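Local coordinates for membrane lipoprotein family protein (Aeropyrum pernix, PDB 4PEV) that probably captures adenosine or related nucleosides at the cell surface as the solute-binding lipoprotein of an ABC transporter, at residues V57-G62 with V88-P93; A77-E82 with V301-Y306; A97-V102 with F120-P125; N151-L156 with G315-G320. All blocks are in the same frame, centred on the assembly; numbering follows the deposited sequence.

Contact 1. Residues V57-G62 with V88-P93; sequences VLFDVG and VVFQTP. With ADN (adenosine), chain F; GOL (glycerol), chain G.
Strands 54-59 and 87-91 are the two strands of a beta-alpha-beta unit, with helix 69-84 between them in the chain; they lie side by side in parallel, Val57 opposite Phe90 and Leu58 opposite Gln91. Val57 N gives a nearly straight hydrogen bond to Val89 O (2.8 Å, 175°), and Phe59 N gives a somewhat less straight one to Gln91 O (2.9 Å). The return bond from Gln91 N to Val57 O is bent and weak.

On the face that meets helix 69-84, branched and aromatic side chains interlock. Val57 CB lies 3.7 Å from Phe90 CD1, and its CG2 reaches across to Val88 CG1. The ring planes of Phe59 and Phe90 are nearly parallel (5° apart), but the rings meet rim to rim, CE2 of Phe59 3.7 Å from CD1 of Phe90. On the other face CD1 of Leu58 rests along the extended chain of Gln91, 3.8 Å from its CB, a place where a long aliphatic stem with a polar end suits an edge strand.

Past the strand ends, Pro93 CD packs on Phe59 O, and the chain after Phe59 turns into the adenosine pocket, where Asp60 OD2 approaches ADN N1 to 3.1 Å. Backbone bonds and apolar side chains thus fix the strand end, while the polar ligand chemistry is left to the loop that follows, where Asp60 OD2 accepts a hydrogen bond from Leu121 N.

Contact 2. Residues A77-E82 with V301-Y306; sequences ADRAAE and VDVAVY
Arg79 sends its CG to the side opposite its backbone N (chi1 -154°) and then bends at chi3, a course that carries the guanidinium past Tyr306 to Asp302. Tyr306 likewise has CG anti to N, which turns its ring toward helix 69-84.

NH2 of Arg79 forms a salt bridge with Asp302 OD2 at 2.6 Å. The carboxylate oxygen arrives at the guanidinium edge, yet the two planes are steeply inclined, so one nitrogen makes the link instead of a paired, two-pronged bridge. NH1 meanwhile lies over a face of the Tyr306 ring, 3.9 Å from CG, in an off-centre cation-pi contact: CZ is 4.9 Å from the centroid and the planes are only 22° apart. A leucine in place of Arg79 would probably leave Asp302 without this cationic mate and Tyr306 without the charge over its ring, although Arg300 would still pair with the carboxylate.

Small residues let the helices approach beneath this polar rim. Ala80 CB touches Tyr306 CD1 at 3.9 Å. The backbone N of Ala80 sits at the edge of the same ring, and Ala77 CB meets Val305 CG1 at 4.0 Å. The tyrosine hydroxyl reaches on to Glu83 in a weak hydrogen bond.

The short axes cross at -42° and 8.8 Å apart, the close helix pairing of an alpha/beta layer, here joining two helices that flank the parallel six-stranded sheet but lie far apart in sequence.

Contact 3. Residues A97-V102 with F120-P125; sequences AVMESV and FLWQEP
Beside the adenosine pocket, Met99 at the start of helix 99-108 packs against Trp122, in the 3-10 turn that leads into helix 123-132. Met99, present as selenomethionine, makes a Met-aromatic contact: SE stands 4.3 Å from the centroid of the six-membered ring and 2° off its normal, directly over the face. The side chain bends at chi3 (-88°), which turns CE away toward Leu121, where it lies 4.3 Å from CB.

Nearer the backbone, Met99 CB comes 3.6 Å from Trp122 CZ3, while the carbonyl O of Met99 approaches the ring edge, 3.4 Å from the same CZ3. A flexible, polarisable side chain suits a broad indole face, since it can follow the flat surface closely. With a leucine at Trp122, the Met99 side chain would probably lose its aromatic face, and a gap would open between Met99 and the buried end of strand 54-59, where Leu58 also meets the indole.

Pro125 packs beside the pair. Its CG touches Met99 CB at 4.2 Å and its CB packs on Glu100 CB, whose carboxylate reaches away to a salt bridge with Arg132. Proline fits the first turn of a helix, where no backbone N-H need be donated.

The Met99-Trp122 pair lies next to the adenosine-binding Asp60, consistent with the pattern of alpha/beta binding lobes, which carry ligands on loops at the C-terminal ends of parallel strands.

Contact 4. Residues N151-L156 with G315-G320; sequences NVASYL and GRFRGG
Ala153 and Gly320 mark the close part of this contact, a parallel bridge between strand 152-157 and the edge strand that opens at Gly320. Gly320 N donates a fairly straight hydrogen bond to Val152 O (2.8 Å, 167°). The partner bond, Ser154 N to Gly320 O at 3.0 Å, is more bent, its donor standing well above the carbonyl plane, not on a lone pair. A CA-H...O contact from Ala153 CA to the same Gly320 O adds a second, softer grip.

Glycine suits position 320 because its phi of 119° would press any CB against the carbonyl oxygen of the preceding residue. Phe317 lays its ring end on the strand: CE2 is 3.8 Å from Ala153 CB, and CZ is equally near Ala153 N. Its CG points opposite the backbone N (chi1 178°), which brings the end of the ring against the alanine methyl, and Val312 of helix 301-313 also packs on it. Asn151 is anchored by ND2 bonds to Gln136 O and Ala130 O.

The solvent side is looser. Gly315, Arg316 and Arg318 are exposed and contribute little or nothing to the strand. Gly315 takes a positive phi as the C-prime residue of a Schellman motif that ends the preceding helix, and Arg316 forms salt bridges with Glu314 and Asp311.

Two backbone bonds and one apolar ring therefore fasten the incoming chain to the sheet, while the charged side chains stay with the helix end and the water, consistent with a joint that relies on main chain and shape more than on charge.

In the fold
All four contacts belong to the same lobe and are only partly buried. Contacts 1 and 4 add the two outermost strands, 87-91 and 320-324, to the same six-stranded parallel sheet, and so rely on main-chain hydrogen bonds backed by apolar side chains. Contact 2 sits against contact 1, since Ala77 of helix 69-84 packs on Val57 and Phe90; its ion pair runs from the partly exposed Arg79 to the buried Asp302. It meets contact 4 through Ala304 and Tyr155. Contact 3, made by helix starts, uses a Met-aromatic contact instead of strand bonds, and joins contact 1 at Asp60, nearest the adenosine; contact 4 lies much farther from that ligand.

Contact 1. Residues V57-G62 with V88-P93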
# COMPACT_ATOMS: atom_id res chain seq x y z
N VAL C 57 11.03 -14.86 7.69
CA VAL C 57 10.04 -13.96 7.13
C VAL C 57 8.96 -14.81 6.53
O VAL C 57 9.21 -15.65 5.65
CB VAL C 57 10.61 -13.06 6.04
CG1 VAL C 57 9.50 -12.17 5.47
CG2 VAL C 57 11.75 -12.21 6.59
N LEU C 58 7.76 -14.59 7.02
CA LEU C 58 6.68 -15.51 6.85
C LEU C 58 5.57 -14.72 6.17
O LEU C 58 4.93 -13.87 6.78
CB LEU C 58 6.29 -16.05 8.23
CG LEU C 58 5.57 -17.38 8.46
CD1 LEU C 58 5.84 -18.43 7.39
CD2 LEU C 58 5.92 -17.92 9.83
N PHE C 59 5.40 -14.96 4.87
CA PHE C 59 4.42 -14.25 4.09
C PHE C 59 3.02 -14.78 4.33
O PHE C 59 2.80 -15.87 4.86
CB PHE C 59 4.76 -14.31 2.59
CG PHE C 59 6.05 -13.61 2.24
CD1 PHE C 59 6.18 -12.22 2.40
CD2 PHE C 59 7.13 -14.33 1.75
CE1 PHE C 59 7.38 -11.58 2.08
CE2 PHE C 59 8.32 -13.69 1.42
CZ PHE C 59 8.45 -12.32 1.59
N ASP C 60 2.08 -13.95 3.92
CA ASP C 60 0.68 -14.18 4.14
C ASP C 60 0.20 -15.08 3.04
O ASP C 60 -0.02 -16.26 3.23
CB ASP C 60 -0.05 -12.82 4.07
CG ASP C 60 -1.08 -12.69 5.10
OD1 ASP C 60 -1.24 -13.66 5.86
OD2 ASP C 60 -1.72 -11.63 5.16
N VAL C 61 0.08 -14.50 1.86
CA VAL C 61 -0.65 -15.09 0.77
C VAL C 61 0.33 -15.36 -0.36
O VAL C 61 0.55 -16.51 -0.74
CB VAL C 61 -1.75 -14.12 0.28
CG1 VAL C 61 -2.45 -14.67 -0.95
CG2 VAL C 61 -2.74 -13.84 1.40
N GLY C 62 0.95 -14.29 -0.85
CA GLY C 62 1.61 -14.32 -2.13
C GLY C 62 3.02 -14.81 -2.12
O GLY C 62 3.39 -15.67 -2.92
N VAL C 88 18.46 -14.81 6.72
CA VAL C 88 17.03 -14.74 6.48
C VAL C 88 16.56 -16.00 5.75
O VAL C 88 17.22 -16.48 4.83
CB VAL C 88 16.68 -13.46 5.72
CG1 VAL C 88 15.21 -13.43 5.34
CG2 VAL C 88 17.00 -12.24 6.56
N VAL C 89 15.44 -16.56 6.20
CA VAL C 89 14.71 -17.59 5.48
C VAL C 89 13.34 -17.03 5.17
O VAL C 89 12.70 -16.46 6.05
CB VAL C 89 14.53 -18.85 6.35
CG1 VAL C 89 13.60 -19.85 5.67
CG2 VAL C 89 15.87 -19.47 6.68
N PHE C 90 12.88 -17.16 3.92
CA PHE C 90 11.52 -16.76 3.55
C PHE C 90 10.66 -17.99 3.53
O PHE C 90 11.17 -19.10 3.44
CB PHE C 90 11.49 -16.09 2.19
CG PHE C 90 12.31 -14.84 2.12
CD1 PHE C 90 11.82 -13.65 2.61
CD2 PHE C 90 13.59 -14.87 1.58
CE1 PHE C 90 12.57 -12.50 2.55
CE2 PHE C 90 14.35 -13.72 1.52
CZ PHE C 90 13.84 -12.53 2.00
N GLN C 91 9.36 -17.81 3.65
CA GLN C 91 8.45 -18.94 3.63
C GLN C 91 7.03 -18.49 3.32
O GLN C 91 6.55 -17.47 3.84
CB GLN C 91 8.50 -19.65 4.97
CG GLN C 91 7.65 -20.91 5.02
CD GLN C 91 7.83 -21.67 6.31
OE1 GLN C 91 8.90 -21.66 6.91
NE2 GLN C 91 6.78 -22.33 6.74
N THR C 92 6.35 -19.25 2.46
CA THR C 92 5.02 -18.90 1.97
C THR C 92 4.07 -20.09 2.14
O THR C 92 4.20 -21.09 1.43
CB THR C 92 5.06 -18.47 0.49
OG1 THR C 92 6.18 -17.60 0.26
CG2 THR C 92 3.77 -17.74 0.11
N PRO C 93 3.13 -19.99 3.09
CA PRO C 93 2.16 -21.05 3.29
C PRO C 93 1.34 -21.26 2.05
O PRO C 93 1.03 -20.29 1.34
CB PRO C 93 1.26 -20.53 4.42
CG PRO C 93 1.96 -19.39 5.01
CD PRO C 93 2.83 -18.82 3.93
O5' ADN F . -1.29 -3.62 -2.19
C5' ADN F . -2.15 -2.80 -1.37
C4' ADN F . -2.24 -3.21 0.11
O4' ADN F . -2.85 -4.50 0.27
C3' ADN F . -0.93 -3.32 0.88
O3' ADN F . -0.44 -2.05 1.30
C2' ADN F . -1.32 -4.24 2.03
O2' ADN F . -1.96 -3.56 3.12
C1' ADN F . -2.30 -5.19 1.39
N9 ADN F . -1.63 -6.41 0.90
C8 ADN F . -0.93 -6.55 -0.25
N7 ADN F . -0.46 -7.83 -0.38
C5 ADN F . -0.89 -8.50 0.71
C6 ADN F . -0.76 -9.88 1.23
N6 ADN F . -0.07 -10.80 0.54
N1 ADN F . -1.35 -10.17 2.42
C2 ADN F . -2.04 -9.25 3.13
N3 ADN F . -2.19 -7.99 2.72
C4 ADN F . -1.65 -7.56 1.55
C1 GOL G . 9.76 -17.20 -2.46
O1 GOL G . 10.32 -17.42 -1.17
C2 GOL G . 8.29 -16.96 -2.25
O2 GOL G . 8.26 -15.87 -1.36
C3 GOL G . 7.58 -16.59 -3.55
O3 GOL G . 6.18 -16.89 -3.50

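Contact 2. Residues A77-E82 with V301-Y306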
# COMPACT_ATOMS: atom_id res chain seq x y z
N ALA C 77 14.31 -7.07 4.69
CA ALA C 77 15.01 -8.25 5.11
C ALA C 77 16.32 -8.42 4.35
O ALA C 77 17.29 -8.84 4.95
CB ALA C 77 14.13 -9.46 4.91
N ASP C 78 16.33 -8.13 3.05
CA ASP C 78 17.54 -8.28 2.23
C ASP C 78 18.61 -7.28 2.68
O ASP C 78 19.80 -7.60 2.75
CB ASP C 78 17.24 -8.11 0.72
CG ASP C 78 16.49 -9.34 0.09
OD1 ASP C 78 16.68 -10.50 0.56
OD2 ASP C 78 15.72 -9.14 -0.90
N ARG C 79 18.18 -6.06 3.01
CA ARG C 79 19.08 -5.03 3.53
C ARG C 79 19.69 -5.44 4.88
O ARG C 79 20.86 -5.17 5.15
CB ARG C 79 18.33 -3.69 3.67
CG ARG C 79 19.17 -2.42 3.59
CD ARG C 79 18.42 -1.21 4.15
NE ARG C 79 17.02 -1.10 3.68
CZ ARG C 79 16.03 -0.37 4.26
NH1 ARG C 79 16.24 0.35 5.37
NH2 ARG C 79 14.82 -0.39 3.70
N ALA C 80 18.90 -6.09 5.73
CA ALA C 80 19.40 -6.54 7.03
C ALA C 80 20.39 -7.71 6.91
O ALA C 80 21.38 -7.76 7.63
CB ALA C 80 18.23 -6.94 7.90
N ALA C 81 20.12 -8.63 5.99
CA ALA C 81 21.07 -9.71 5.68
C ALA C 81 22.45 -9.17 5.37
O ALA C 81 23.43 -9.63 5.94
CB ALA C 81 20.58 -10.54 4.51
N GLU C 82 22.52 -8.18 4.48
CA GLU C 82 23.80 -7.66 4.03
C GLU C 82 24.43 -6.70 5.03
O GLU C 82 25.59 -6.87 5.37
CB GLU C 82 23.65 -7.02 2.64
CG GLU C 82 24.90 -6.31 2.09
CD GLU C 82 26.18 -7.17 2.01
OE1 GLU C 82 27.27 -6.60 2.20
OE2 GLU C 82 26.13 -8.40 1.75
N VAL C 301 7.21 -0.72 4.33
CA VAL C 301 7.25 -2.04 4.96
C VAL C 301 8.69 -2.52 5.16
O VAL C 301 9.00 -3.25 6.11
CB VAL C 301 6.49 -3.07 4.09
CG1 VAL C 301 6.62 -4.48 4.66
CG2 VAL C 301 5.03 -2.69 4.00
N ASP C 302 9.57 -2.11 4.25
CA ASP C 302 10.99 -2.45 4.31
C ASP C 302 11.64 -1.89 5.55
O ASP C 302 12.48 -2.55 6.16
CB ASP C 302 11.72 -1.98 3.06
CG ASP C 302 11.55 -0.49 2.79
OD1 ASP C 302 10.42 0.06 2.92
OD2 ASP C 302 12.56 0.13 2.43
N VAL C 303 11.23 -0.69 5.95
CA VAL C 303 11.78 -0.07 7.14
C VAL C 303 11.23 -0.77 8.38
O VAL C 303 11.98 -1.00 9.32
CB VAL C 303 11.50 1.45 7.18
CG1 VAL C 303 11.95 2.07 8.49
CG2 VAL C 303 12.21 2.13 6.01
N ALA C 304 9.95 -1.11 8.39
CA ALA C 304 9.40 -1.92 9.49
C ALA C 304 10.27 -3.15 9.71
O ALA C 304 10.87 -3.30 10.78
CB ALA C 304 7.97 -2.34 9.21
N VAL C 305 10.35 -4.00 8.68
CA VAL C 305 11.08 -5.26 8.75
C VAL C 305 12.52 -5.04 9.17
O VAL C 305 13.03 -5.77 10.03
CB VAL C 305 11.09 -6.00 7.39
CG1 VAL C 305 12.07 -7.17 7.40
CG2 VAL C 305 9.70 -6.50 7.03
N TYR C 306 13.16 -4.05 8.56
CA TYR C 306 14.56 -3.74 8.86
C TYR C 306 14.76 -3.23 10.31
O TYR C 306 15.73 -3.61 10.97
CB TYR C 306 15.12 -2.71 7.86
CG TYR C 306 16.55 -2.36 8.14
CD1 TYR C 306 17.57 -3.15 7.65
CD2 TYR C 306 16.89 -1.28 8.94
CE1 TYR C 306 18.89 -2.87 7.93
CE2 TYR C 306 18.21 -0.99 9.23
CZ TYR C 306 19.20 -1.79 8.72
OH TYR C 306 20.52 -1.55 8.97

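Contact 3. Residues A97-V102 with F120-P125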
# COMPACT_ATOMS: atom_id res chain seq x y z
N ALA C 97 -5.73 -22.39 5.86
CA ALA C 97 -5.92 -23.42 6.89
C ALA C 97 -4.67 -23.72 7.72
O ALA C 97 -4.75 -23.95 8.93
CB ALA C 97 -6.39 -24.72 6.23
N VAL C 98 -3.52 -23.74 7.06
CA VAL C 98 -2.29 -24.26 7.64
C VAL C 98 -1.41 -23.19 8.35
O VAL C 98 -0.40 -23.52 8.95
CB VAL C 98 -1.51 -25.01 6.54
CG1 VAL C 98 -0.79 -24.05 5.62
CG2 VAL C 98 -0.55 -26.03 7.13
N MSE C 99 -1.81 -21.92 8.32
CA MSE C 99 -0.99 -20.84 8.84
C MSE C 99 -0.61 -21.04 10.27
O MSE C 99 0.55 -20.84 10.63
CB MSE C 99 -1.72 -19.51 8.72
CG MSE C 99 -1.75 -19.06 7.26
SE MSE C 99 -2.30 -17.17 7.09
CE MSE C 99 -4.24 -17.48 7.00
N GLU C 100 -1.57 -21.44 11.10
CA GLU C 100 -1.33 -21.58 12.54
C GLU C 100 -0.34 -22.69 12.87
O GLU C 100 0.55 -22.51 13.72
CB GLU C 100 -2.63 -21.82 13.31
CG GLU C 100 -2.49 -21.62 14.82
CD GLU C 100 -3.65 -22.20 15.63
OE1 GLU C 100 -3.48 -22.38 16.86
OE2 GLU C 100 -4.72 -22.48 15.03
N SER C 101 -0.50 -23.83 12.21
CA SER C 101 0.38 -24.97 12.40
C SER C 101 1.82 -24.68 12.03
O SER C 101 2.76 -25.12 12.69
CB SER C 101 -0.10 -26.13 11.56
OG SER C 101 0.76 -27.22 11.81
N VAL C 102 1.97 -23.94 10.94
CA VAL C 102 3.26 -23.53 10.41
C VAL C 102 3.95 -22.51 11.33
O VAL C 102 5.18 -22.54 11.55
CB VAL C 102 3.04 -22.97 8.97
CG1 VAL C 102 4.03 -21.90 8.59
CG2 VAL C 102 3.06 -24.12 7.99
N PHE C 120 -1.79 -8.74 7.57
CA PHE C 120 -2.87 -8.79 8.52
C PHE C 120 -3.37 -10.20 8.84
O PHE C 120 -3.72 -10.46 9.99
CB PHE C 120 -4.05 -7.95 7.99
CG PHE C 120 -5.30 -8.12 8.79
CD1 PHE C 120 -5.44 -7.48 10.02
CD2 PHE C 120 -6.31 -8.96 8.34
CE1 PHE C 120 -6.58 -7.67 10.78
CE2 PHE C 120 -7.45 -9.15 9.09
CZ PHE C 120 -7.59 -8.50 10.31
N LEU C 121 -3.43 -11.10 7.86
CA LEU C 121 -4.04 -12.42 8.09
C LEU C 121 -3.33 -13.27 9.15
O LEU C 121 -3.90 -14.27 9.63
CB LEU C 121 -4.14 -13.23 6.81
CG LEU C 121 -4.92 -12.66 5.61
CD1 LEU C 121 -4.97 -13.71 4.50
CD2 LEU C 121 -6.33 -12.24 6.00
N TRP C 122 -2.11 -12.88 9.51
CA TRP C 122 -1.36 -13.50 10.60
C TRP C 122 -1.82 -13.12 12.01
O TRP C 122 -1.39 -13.71 12.99
CB TRP C 122 0.12 -13.12 10.47
CG TRP C 122 0.85 -13.87 9.42
CD1 TRP C 122 1.42 -13.35 8.30
CD2 TRP C 122 1.08 -15.28 9.38
NE1 TRP C 122 1.99 -14.36 7.56
CE2 TRP C 122 1.80 -15.55 8.21
CE3 TRP C 122 0.75 -16.34 10.24
CZ2 TRP C 122 2.20 -16.84 7.86
CZ3 TRP C 122 1.15 -17.62 9.91
CH2 TRP C 122 1.86 -17.86 8.72
N GLN C 123 -2.70 -12.13 12.12
CA GLN C 123 -3.11 -11.60 13.41
C GLN C 123 -3.89 -12.60 14.23
O GLN C 123 -3.65 -12.74 15.41
CB GLN C 123 -3.96 -10.37 13.21
CG GLN C 123 -4.06 -9.51 14.43
CD GLN C 123 -5.18 -8.51 14.32
OE1 GLN C 123 -5.04 -7.46 13.69
NE2 GLN C 123 -6.30 -8.85 14.91
N GLU C 124 -4.83 -13.29 13.60
CA GLU C 124 -5.60 -14.33 14.26
C GLU C 124 -4.71 -15.46 14.77
O GLU C 124 -4.70 -15.73 15.96
CB GLU C 124 -6.67 -14.87 13.31
CG GLU C 124 -8.09 -14.41 13.59
CD GLU C 124 -9.00 -15.58 13.92
OE1 GLU C 124 -10.11 -15.65 13.34
OE2 GLU C 124 -8.58 -16.45 14.72
N PRO C 125 -3.93 -16.12 13.87
CA PRO C 125 -3.08 -17.20 14.33
C PRO C 125 -2.05 -16.80 15.38
O PRO C 125 -1.73 -17.61 16.24
CB PRO C 125 -2.37 -17.66 13.06
CG PRO C 125 -3.30 -17.30 11.97
CD PRO C 125 -3.84 -15.98 12.40

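Contact 4. Residues N151-L156 with G315-G320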
# COMPACT_ATOMS: atom_id res chain seq x y z
N ASN C 151 6.36 -10.34 23.89
CA ASN C 151 7.10 -10.96 22.80
C ASN C 151 6.54 -10.62 21.40
O ASN C 151 6.86 -11.31 20.42
CB ASN C 151 7.18 -12.48 23.02
CG ASN C 151 5.83 -13.17 22.92
OD1 ASN C 151 4.79 -12.58 23.21
ND2 ASN C 151 5.84 -14.43 22.51
N VAL C 152 5.72 -9.58 21.31
CA VAL C 152 5.18 -9.17 20.01
C VAL C 152 5.28 -7.68 19.78
O VAL C 152 4.65 -6.89 20.49
CB VAL C 152 3.71 -9.60 19.86
CG1 VAL C 152 3.15 -9.10 18.53
CG2 VAL C 152 3.59 -11.11 19.92
N ALA C 153 6.07 -7.31 18.77
CA ALA C 153 6.13 -5.94 18.26
C ALA C 153 5.26 -5.82 17.03
O ALA C 153 5.54 -6.44 16.01
CB ALA C 153 7.57 -5.58 17.91
N SER C 154 4.18 -5.03 17.12
CA SER C 154 3.28 -4.76 16.01
C SER C 154 3.67 -3.48 15.26
O SER C 154 4.00 -2.46 15.89
CB SER C 154 1.85 -4.61 16.52
OG SER C 154 1.35 -5.81 17.09
N TYR C 155 3.65 -3.52 13.93
CA TYR C 155 3.87 -2.34 13.09
C TYR C 155 2.62 -2.07 12.25
O TYR C 155 2.29 -2.81 11.33
CB TYR C 155 5.10 -2.53 12.21
CG TYR C 155 6.42 -2.55 12.97
CD1 TYR C 155 6.84 -3.69 13.64
CD2 TYR C 155 7.24 -1.43 13.02
CE1 TYR C 155 8.05 -3.72 14.34
CE2 TYR C 155 8.44 -1.44 13.71
CZ TYR C 155 8.85 -2.59 14.37
OH TYR C 155 10.06 -2.61 15.07
N LEU C 156 1.90 -1.02 12.63
CA LEU C 156 0.67 -0.60 11.97
C LEU C 156 0.95 0.65 11.20
O LEU C 156 1.76 1.47 11.64
CB LEU C 156 -0.40 -0.24 12.99
CG LEU C 156 -1.19 -1.39 13.56
CD1 LEU C 156 -1.94 -0.89 14.79
CD2 LEU C 156 -2.14 -1.95 12.51
N GLY C 315 19.85 -6.20 20.76
CA GLY C 315 19.13 -6.50 22.01
C GLY C 315 18.20 -5.42 22.56
O GLY C 315 17.97 -5.39 23.76
N ARG C 316 17.68 -4.55 21.70
CA ARG C 316 16.70 -3.53 22.13
C ARG C 316 15.31 -3.77 21.53
O ARG C 316 14.59 -2.83 21.19
CB ARG C 316 17.19 -2.09 21.87
CG ARG C 316 18.06 -1.87 20.64
CD ARG C 316 18.42 -0.39 20.46
NE ARG C 316 17.59 0.25 19.43
CZ ARG C 316 17.78 0.16 18.11
NH1 ARG C 316 18.80 -0.54 17.60
NH2 ARG C 316 16.95 0.77 17.28
N PHE C 317 14.94 -5.05 21.41
CA PHE C 317 13.58 -5.43 21.05
C PHE C 317 12.68 -5.20 22.23
O PHE C 317 13.08 -5.40 23.36
CB PHE C 317 13.54 -6.91 20.70
CG PHE C 317 12.16 -7.42 20.36
CD1 PHE C 317 11.33 -7.92 21.36
CD2 PHE C 317 11.71 -7.42 19.05
CE1 PHE C 317 10.06 -8.40 21.05
CE2 PHE C 317 10.45 -7.90 18.74
CZ PHE C 317 9.62 -8.39 19.73
N ARG C 318 11.44 -4.79 21.97
CA ARG C 318 10.43 -4.70 23.02
C ARG C 318 9.02 -4.74 22.43
O ARG C 318 8.77 -4.16 21.38
CB ARG C 318 10.66 -3.46 23.89
CG ARG C 318 10.59 -2.14 23.14
CD ARG C 318 11.41 -1.03 23.81
NE ARG C 318 11.57 0.15 22.95
CZ ARG C 318 12.36 0.24 21.86
NH1 ARG C 318 13.11 -0.79 21.46
NH2 ARG C 318 12.41 1.38 21.17
N GLY C 319 8.10 -5.42 23.12
CA GLY C 319 6.73 -5.60 22.65
C GLY C 319 5.94 -4.32 22.50
O GLY C 319 6.30 -3.30 23.07
N GLY C 320 4.87 -4.36 21.70
CA GLY C 320 3.94 -3.25 21.58
C GLY C 320 3.82 -2.66 20.19
O GLY C 320 4.59 -3.01 19.30